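Particle-associated glycoside hydrolase (Acinetobacter phage Fri1, PDB 6C72) is a phage tailspike that depolymerises the capsular polysaccharide of Acinetobacter baumannii, probably by hydrolysing glycosidic bonds, and so helps the virus enter its host. Local coordinates at residues A[39-44]-A[53-58]; A[506-511]-A[536-541]. All coordinates share one frame; numbering follows the deposited sequence.

Interaction 1. Residues A[39-44]-A[53-58]; sequences ATTTSY and ATYLWD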
ATOM      1  N   ALA A  39     -39.238 -14.714 -33.362  1.00 57.33           N
ATOM      2  CA  ALA A  39     -39.144 -13.715 -34.420  1.00 57.03           C
ATOM      3  C   ALA A  39     -37.812 -12.991 -34.306  1.00 55.64           C
ATOM      4  O   ALA A  39     -37.327 -12.732 -33.200  1.00 52.83           O
ATOM      5  CB  ALA A  39     -40.275 -12.697 -34.368  1.00 56.35           C
ATOM      6  N   THR A  40     -37.219 -12.675 -35.455  1.00 76.02           N
ATOM      7  CA  THR A  40     -35.924 -12.012 -35.515  1.00 72.84           C
ATOM      8  C   THR A  40     -36.004 -10.852 -36.495  1.00 72.45           C
ATOM      9  O   THR A  40     -36.354 -11.046 -37.662  1.00 72.26           O
ATOM     10  CB  THR A  40     -34.823 -13.003 -35.904  1.00 69.84           C
ATOM     11  OG1 THR A  40     -34.588 -13.896 -34.807  1.00 68.26           O
ATOM     12  CG2 THR A  40     -33.526 -12.273 -36.252  1.00 65.75           C
ATOM     13  N   THR A  41     -35.720  -9.648 -36.011  1.00 57.32           N
ATOM     14  CA  THR A  41     -35.669  -8.458 -36.849  1.00 56.21           C
ATOM     15  C   THR A  41     -34.279  -8.284 -37.442  1.00 53.43           C
ATOM     16  O   THR A  41     -33.271  -8.548 -36.784  1.00 51.26           O
ATOM     17  CB  THR A  41     -36.032  -7.202 -36.055  1.00 56.32           C
ATOM     18  OG1 THR A  41     -35.182  -7.102 -34.906  1.00 55.03           O
ATOM     19  CG2 THR A  41     -37.490  -7.231 -35.627  1.00 57.43           C
ATOM     20  N   THR A  42     -34.241  -7.871 -38.709  1.00 68.07           N
ATOM     21  CA  THR A  42     -32.978  -7.545 -39.361  1.00 65.82           C
ATOM     22  C   THR A  42     -32.360  -6.286 -38.768  1.00 64.93           C
ATOM     23  O   THR A  42     -31.157  -6.243 -38.488  1.00 62.92           O
ATOM     24  CB  THR A  42     -33.216  -7.350 -40.861  1.00 65.66           C
ATOM     25  OG1 THR A  42     -33.611  -8.590 -41.464  1.00 66.94           O
ATOM     26  CG2 THR A  42     -31.966  -6.808 -41.532  1.00 65.19           C
ATOM     27  N   SER A  43     -33.163  -5.235 -38.623  1.00 58.34           N
ATOM     28  CA  SER A  43     -32.764  -3.994 -37.975  1.00 57.93           C
ATOM     29  C   SER A  43     -33.924  -3.488 -37.139  1.00 58.96           C
ATOM     30  O   SER A  43     -35.029  -4.032 -37.187  1.00 59.88           O
ATOM     31  CB  SER A  43     -32.365  -2.924 -38.991  1.00 57.23           C
ATOM     32  OG  SER A  43     -31.525  -3.464 -39.983  1.00 56.32           O
ATOM     33  N   TYR A  44     -33.678  -2.422 -36.375  1.00 46.25           N
ATOM     34  CA  TYR A  44     -34.810  -1.714 -35.789  1.00 45.33           C
ATOM     35  C   TYR A  44     -35.518  -0.880 -36.851  1.00 47.96           C
ATOM     36  O   TYR A  44     -36.697  -1.093 -37.139  1.00 49.01           O
ATOM     37  CB  TYR A  44     -34.364  -0.837 -34.626  1.00 42.89           C
ATOM     38  CG  TYR A  44     -35.509  -0.389 -33.741  1.00 41.54           C
ATOM     39  CD1 TYR A  44     -36.357   0.643 -34.122  1.00 42.87           C
ATOM     40  CD2 TYR A  44     -35.736  -1.002 -32.513  1.00 39.86           C
ATOM     41  CE1 TYR A  44     -37.389   1.042 -33.309  1.00 41.82           C
ATOM     42  CE2 TYR A  44     -36.752  -0.608 -31.703  1.00 38.14           C
ATOM     43  CZ  TYR A  44     -37.569   0.414 -32.096  1.00 39.42           C
ATOM     44  OH  TYR A  44     -38.586   0.799 -31.271  1.00 38.53           O
ATOM     45  N   ALA A  53     -32.983  -7.787 -33.238  1.00 41.57           N
ATOM     46  CA  ALA A  53     -33.190  -8.444 -31.956  1.00 39.79           C
ATOM     47  C   ALA A  53     -34.059  -9.685 -32.147  1.00 41.60           C
ATOM     48  O   ALA A  53     -34.504 -10.004 -33.256  1.00 44.17           O
ATOM     49  CB  ALA A  53     -33.804  -7.476 -30.946  1.00 37.52           C
ATOM     50  N   THR A  54     -34.267 -10.400 -31.043  1.00 57.51           N
ATOM     51  CA  THR A  54     -35.067 -11.614 -30.996  1.00 59.97           C
ATOM     52  C   THR A  54     -36.253 -11.398 -30.070  1.00 61.57           C
ATOM     53  O   THR A  54     -36.107 -10.841 -28.978  1.00 61.90           O
ATOM     54  CB  THR A  54     -34.230 -12.803 -30.526  1.00 61.79           C
ATOM     55  OG1 THR A  54     -33.187 -13.038 -31.476  1.00 60.52           O
ATOM     56  CG2 THR A  54     -35.075 -14.054 -30.407  1.00 64.89           C
ATOM     57  N   TYR A  55     -37.420 -11.866 -30.500  1.00 47.43           N
ATOM     58  CA  TYR A  55     -38.666 -11.634 -29.789  1.00 49.13           C
ATOM     59  C   TYR A  55     -39.422 -12.940 -29.598  1.00 52.65           C
ATOM     60  O   TYR A  55     -39.241 -13.903 -30.349  1.00 52.92           O
ATOM     61  CB  TYR A  55     -39.544 -10.628 -30.540  1.00 46.82           C
ATOM     62  CG  TYR A  55     -38.879  -9.287 -30.762  1.00 43.58           C
ATOM     63  CD1 TYR A  55     -37.990  -9.091 -31.817  1.00 41.79           C
ATOM     64  CD2 TYR A  55     -39.152  -8.208 -29.924  1.00 42.68           C
ATOM     65  CE1 TYR A  55     -37.378  -7.865 -32.021  1.00 39.61           C
ATOM     66  CE2 TYR A  55     -38.556  -6.974 -30.127  1.00 40.42           C
ATOM     67  CZ  TYR A  55     -37.669  -6.815 -31.177  1.00 39.06           C
ATOM     68  OH  TYR A  55     -37.076  -5.598 -31.379  1.00 37.49           O
ATOM     69  N   LEU A  56     -40.269 -12.962 -28.570  1.00 48.67           N
ATOM     70  CA  LEU A  56     -41.164 -14.078 -28.298  1.00 51.41           C
ATOM     71  C   LEU A  56     -42.608 -13.587 -28.335  1.00 51.01           C
ATOM     72  O   LEU A  56     -42.942 -12.549 -27.752  1.00 49.44           O
ATOM     73  CB  LEU A  56     -40.864 -14.722 -26.938  1.00 54.32           C
ATOM     74  CG  LEU A  56     -39.532 -15.459 -26.777  1.00 54.92           C
ATOM     75  CD1 LEU A  56     -39.459 -16.156 -25.419  1.00 58.61           C
ATOM     76  CD2 LEU A  56     -39.328 -16.451 -27.905  1.00 54.26           C
ATOM     77  N   TRP A  57     -43.464 -14.345 -29.006  1.00 47.92           N
ATOM     78  CA  TRP A  57     -44.843 -13.926 -29.217  1.00 46.84           C
ATOM     79  C   TRP A  57     -45.682 -14.186 -27.971  1.00 48.28           C
ATOM     80  O   TRP A  57     -45.661 -15.287 -27.418  1.00 51.14           O
ATOM     81  CB  TRP A  57     -45.426 -14.664 -30.423  1.00 47.13           C
ATOM     82  CG  TRP A  57     -46.876 -14.413 -30.671  1.00 46.82           C
ATOM     83  CD1 TRP A  57     -47.892 -15.316 -30.552  1.00 49.68           C
ATOM     84  CD2 TRP A  57     -47.479 -13.180 -31.084  1.00 45.09           C
ATOM     85  NE1 TRP A  57     -49.089 -14.721 -30.865  1.00 49.68           N
ATOM     86  CE2 TRP A  57     -48.866 -13.408 -31.192  1.00 46.94           C
ATOM     87  CE3 TRP A  57     -46.982 -11.906 -31.370  1.00 42.61           C
ATOM     88  CZ2 TRP A  57     -49.764 -12.408 -31.578  1.00 46.37           C
ATOM     89  CZ3 TRP A  57     -47.869 -10.916 -31.751  1.00 42.20           C
ATOM     90  CH2 TRP A  57     -49.248 -11.170 -31.852  1.00 44.05           C
ATOM     91  N   ASP A  58     -46.402 -13.163 -27.518  1.00 55.72           N
ATOM     92  CA  ASP A  58     -47.380 -13.296 -26.443  1.00 56.44           C
ATOM     93  C   ASP A  58     -48.721 -12.861 -27.017  1.00 54.25           C
ATOM     94  O   ASP A  58     -48.933 -11.671 -27.277  1.00 51.39           O
ATOM     95  CB  ASP A  58     -46.991 -12.466 -25.214  1.00 55.70           C
ATOM     96  CG  ASP A  58     -47.834 -12.801 -23.976  1.00 56.62           C
ATOM     97  OD1 ASP A  58     -48.670 -13.731 -24.034  1.00 58.09           O
ATOM     98  OD2 ASP A  58     -47.650 -12.138 -22.931  1.00 55.58           O
TER
HETATM   99  O   HOH W   1     -35.471  -5.036 -33.643  1.00 36.80           O
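Ala39 and Tyr55 form the hydrogen-bonded antiparallel pair that joins strand 38-41 to strand 54-58. The axes of the two short segments come within 4.8 Å, with 146° between their N-to-C directions. Tyr55 N gives a bond of 2.8 Å to Ala39 O, and Ala39 N returns one of 3.1 Å to Tyr55 O. Thr40 and Thr54 make the next pair, which is non-hydrogen-bonded. Beyond it Thr41 N bonds to Ala53 O at 3.0 Å.

The return bond there comes from a side chain. Ala53 N donates to Thr41 OG1 at 2.8 Å, with a bent N-H...O angle of 139°. The hydroxyl sits between the backbone N and the carbonyl carbon of its own residue (chi1 55°), which turns it to face Ala53. A hydroxyl thus accepts where a carbonyl of a regular pair would. The methyl of Thr41, anti to the carbonyl carbon, reaches the Tyr55 ring, CG2 to CE1 3.7 Å. It approaches this ring obliquely, and the two side chains cross at about a right angle. A water at the ring edge donates to Tyr55 OH at 2.8 Å. On the other face of the sheet Thr40 and Thr54 turn their hydroxyls to each other, OG1 to OG1 3.7 Å.

Ala39 and Tyr55 share their face with Leu27 of helix 24-27, which packs on both, while Trp81 of strand 80-83 also touches both. Thr40 continues the sheet through backbone bonds to Val19 and Val21, and it packs on Lys38 of the second subunit. The contact is thus an inner strand pair of a five-stranded mixed sheet, between strands 19-21 and 80-83, with helix 24-27 against its Tyr55 face.

Interaction 2. Residues A[506-511]-A[536-541]; sequences PLRSGC and SDNSTT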
ATOM      1  N   PRO A 506      23.321  10.247  48.342  1.00 26.84           N
ATOM      2  CA  PRO A 506      23.259   8.816  48.646  1.00 28.29           C
ATOM      3  C   PRO A 506      24.549   8.332  49.294  1.00 28.59           C
ATOM      4  O   PRO A 506      25.576   9.014  49.295  1.00 27.54           O
ATOM      5  CB  PRO A 506      23.054   8.173  47.267  1.00 29.40           C
ATOM      6  CG  PRO A 506      23.677   9.122  46.327  1.00 28.62           C
ATOM      7  CD  PRO A 506      23.484  10.500  46.900  1.00 27.03           C
ATOM      8  N   LEU A 507      24.482   7.121  49.835  1.00 30.98           N
ATOM      9  CA  LEU A 507      25.679   6.466  50.340  1.00 31.75           C
ATOM     10  C   LEU A 507      26.542   5.983  49.176  1.00 32.27           C
ATOM     11  O   LEU A 507      26.163   6.093  48.003  1.00 32.46           O
ATOM     12  CB  LEU A 507      25.300   5.297  51.247  1.00 32.43           C
ATOM     13  CG  LEU A 507      24.709   5.678  52.602  1.00 31.73           C
ATOM     14  CD1 LEU A 507      24.041   4.484  53.251  1.00 32.17           C
ATOM     15  CD2 LEU A 507      25.817   6.229  53.484  1.00 31.18           C
ATOM     16  N   ARG A 508      27.725   5.455  49.514  1.00 37.34           N
ATOM     17  CA  ARG A 508      28.602   4.795  48.538  1.00 37.30           C
ATOM     18  C   ARG A 508      28.812   5.656  47.297  1.00 36.56           C
ATOM     19  O   ARG A 508      28.709   5.182  46.164  1.00 36.98           O
ATOM     20  CB  ARG A 508      28.049   3.431  48.129  1.00 38.19           C
ATOM     21  CG  ARG A 508      27.570   2.557  49.263  1.00 38.57           C
ATOM     22  CD  ARG A 508      27.078   1.245  48.691  1.00 38.99           C
ATOM     23  NE  ARG A 508      26.528   0.336  49.690  1.00 39.25           N
ATOM     24  CZ  ARG A 508      26.119  -0.896  49.408  1.00 39.55           C
ATOM     25  NH1 ARG A 508      26.203  -1.358  48.163  1.00 39.62           N
ATOM     26  NH2 ARG A 508      25.627  -1.665  50.365  1.00 39.75           N
ATOM     27  N   SER A 509      29.054   6.946  47.498  1.00 33.74           N
ATOM     28  CA  SER A 509      29.115   7.838  46.354  1.00 32.36           C
ATOM     29  C   SER A 509      29.921   9.064  46.731  1.00 31.34           C
ATOM     30  O   SER A 509      30.070   9.384  47.911  1.00 31.78           O
ATOM     31  CB  SER A 509      27.716   8.256  45.867  1.00 32.23           C
ATOM     32  OG  SER A 509      27.007   9.031  46.823  1.00 31.70           O
ATOM     33  N   GLY A 510      30.500   9.696  45.721  1.00 32.10           N
ATOM     34  CA  GLY A 510      31.096  11.014  45.852  1.00 31.22           C
ATOM     35  C   GLY A 510      30.227  12.007  45.092  1.00 30.69           C
ATOM     36  O   GLY A 510      29.775  11.713  43.985  1.00 31.48           O
ATOM     37  N   CYS A 511      29.997  13.162  45.691  1.00 39.90           N
ATOM     38  CA  CYS A 511      29.107  14.148  45.106  1.00 39.60           C
ATOM     39  C   CYS A 511      29.759  15.515  45.118  1.00 39.12           C
ATOM     40  O   CYS A 511      30.482  15.862  46.055  1.00 38.84           O
ATOM     41  CB  CYS A 511      27.789  14.205  45.848  1.00 39.29           C
ATOM     42  SG  CYS A 511      26.983  12.589  45.960  1.00 40.30           S
ATOM     43  N   SER A 536      31.057   9.291  50.672  1.00 28.50           N
ATOM     44  CA  SER A 536      30.536   8.375  51.670  1.00 30.98           C
ATOM     45  C   SER A 536      30.831   6.941  51.274  1.00 31.66           C
ATOM     46  O   SER A 536      30.791   6.591  50.093  1.00 30.38           O
ATOM     47  CB  SER A 536      29.026   8.535  51.843  1.00 31.62           C
ATOM     48  OG  SER A 536      28.705   9.869  52.141  1.00 31.16           O
ATOM     49  N   ASP A 537      31.092   6.104  52.276  1.00 31.35           N
ATOM     50  CA  ASP A 537      31.045   4.667  52.056  1.00 32.34           C
ATOM     51  C   ASP A 537      29.652   4.172  52.439  1.00 33.52           C
ATOM     52  O   ASP A 537      28.674   4.914  52.285  1.00 32.67           O
ATOM     53  CB  ASP A 537      32.144   3.959  52.846  1.00 32.96           C
ATOM     54  CG  ASP A 537      32.078   4.253  54.335  1.00 33.38           C
ATOM     55  OD1 ASP A 537      31.015   4.699  54.828  1.00 33.80           O
ATOM     56  OD2 ASP A 537      33.098   4.029  55.017  1.00 33.04           O
ATOM     57  N   ASN A 538      29.537   2.959  52.994  1.00 42.31           N
ATOM     58  CA  ASN A 538      28.209   2.428  53.284  1.00 43.02           C
ATOM     59  C   ASN A 538      27.541   3.081  54.493  1.00 43.82           C
ATOM     60  O   ASN A 538      26.374   2.786  54.759  1.00 43.20           O
ATOM     61  CB  ASN A 538      28.260   0.915  53.502  1.00 44.00           C
ATOM     62  CG  ASN A 538      26.879   0.261  53.395  1.00 44.33           C
ATOM     63  OD1 ASN A 538      26.098   0.572  52.494  1.00 42.70           O
ATOM     64  ND2 ASN A 538      26.553  -0.601  54.357  1.00 45.34           N
ATOM     65  N   SER A 539      28.232   3.954  55.225  1.00 45.88           N
ATOM     66  CA  SER A 539      27.596   4.560  56.387  1.00 45.13           C
ATOM     67  C   SER A 539      28.176   5.915  56.772  1.00 43.94           C
ATOM     68  O   SER A 539      27.470   6.733  57.363  1.00 43.08           O
ATOM     69  CB  SER A 539      27.714   3.623  57.586  1.00 45.30           C
ATOM     70  OG  SER A 539      29.063   3.541  58.011  1.00 44.98           O
ATOM     71  N   THR A 540      29.441   6.169  56.448  1.00 33.78           N
ATOM     72  CA  THR A 540      30.168   7.333  56.943  1.00 32.33           C
ATOM     73  C   THR A 540      30.393   8.361  55.841  1.00 31.45           C
ATOM     74  O   THR A 540      30.637   8.007  54.686  1.00 31.66           O
ATOM     75  CB  THR A 540      31.521   6.907  57.512  1.00 31.88           C
ATOM     76  OG1 THR A 540      31.295   5.883  58.479  1.00 33.01           O
ATOM     77  CG2 THR A 540      32.199   8.075  58.197  1.00 32.01           C
ATOM     78  N   THR A 541      30.387   9.639  56.229  1.00 35.50           N
ATOM     79  CA  THR A 541      30.388  10.749  55.287  1.00 34.39           C
ATOM     80  C   THR A 541      31.382  11.831  55.699  1.00 32.80           C
ATOM     81  O   THR A 541      31.436  12.206  56.874  1.00 32.57           O
ATOM     82  CB  THR A 541      28.980  11.340  55.198  1.00 34.51           C
ATOM     83  OG1 THR A 541      28.112  10.391  54.571  1.00 35.67           O
ATOM     84  CG2 THR A 541      28.979  12.633  54.426  1.00 33.11           C
TER
HETATM   85  O   HOH W   2      27.885  10.637  49.595  1.00 37.60           O
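The Asx turn at Asp537, in the connection between strands 528-536 and 541-550, meets Leu507 and Arg508 on the loop that leads into strand 509-517. Arg508 and Asn538 carry the polar part. Arg508 NE and NH2 both donate to Asn538 OD1, at 2.8 and 3.1 Å. OD1 lies in the guanidinium plane, yet both donors stand above the same face of the amide, and the two planes are 60° apart. The extended Arg508 chain runs alongside Asn538.

Arg508 N also bonds to Asp537 O at 3.0 Å. Leu507 packs on the turn backbone, with CD1 3.3 Å from Asn538 O and CD2 3.4 Å from Asp537 O. Ser536 N bonds to Ser509 O at 2.9 Å. A water bridges these ends, donating to Pro506 O and Ser509 O and accepting from Ser536 OG.

Asp537 OD1 shapes the turn by accepting from Ser539 N at 2.9 Å and Thr540 N at 2.7 Å. Its OD2 forms a salt bridge with Lys527 of the third subunit, and Asn538 ND2 bonds to Thr522 there. The bond to Ser539 N makes the Asx turn, and the one to Thr540 N extends it to an Asx motif, here between adjacent antiparallel strands.

Overall arrangement
From the N terminus, interaction 1 comes first. It closes a short loop of eight residues, 45-52, between strands 38-41 and 54-58 of the mixed sheet. The chain then runs through the long array of parallel strands, from 89-91 to 448-450, as expected of a tailspike beta-helix. Interaction 2 follows in the C-terminal antiparallel domain. It closes the open end of the hairpin of strands 509-517 and 528-536, with 24 residues between the segments. The two contacts are in series and neither nest nor cross. The centres of interactions 1 and 2 are about 108 Å apart, on opposite sides of the chain's centre. Each meets another subunit of the trimer.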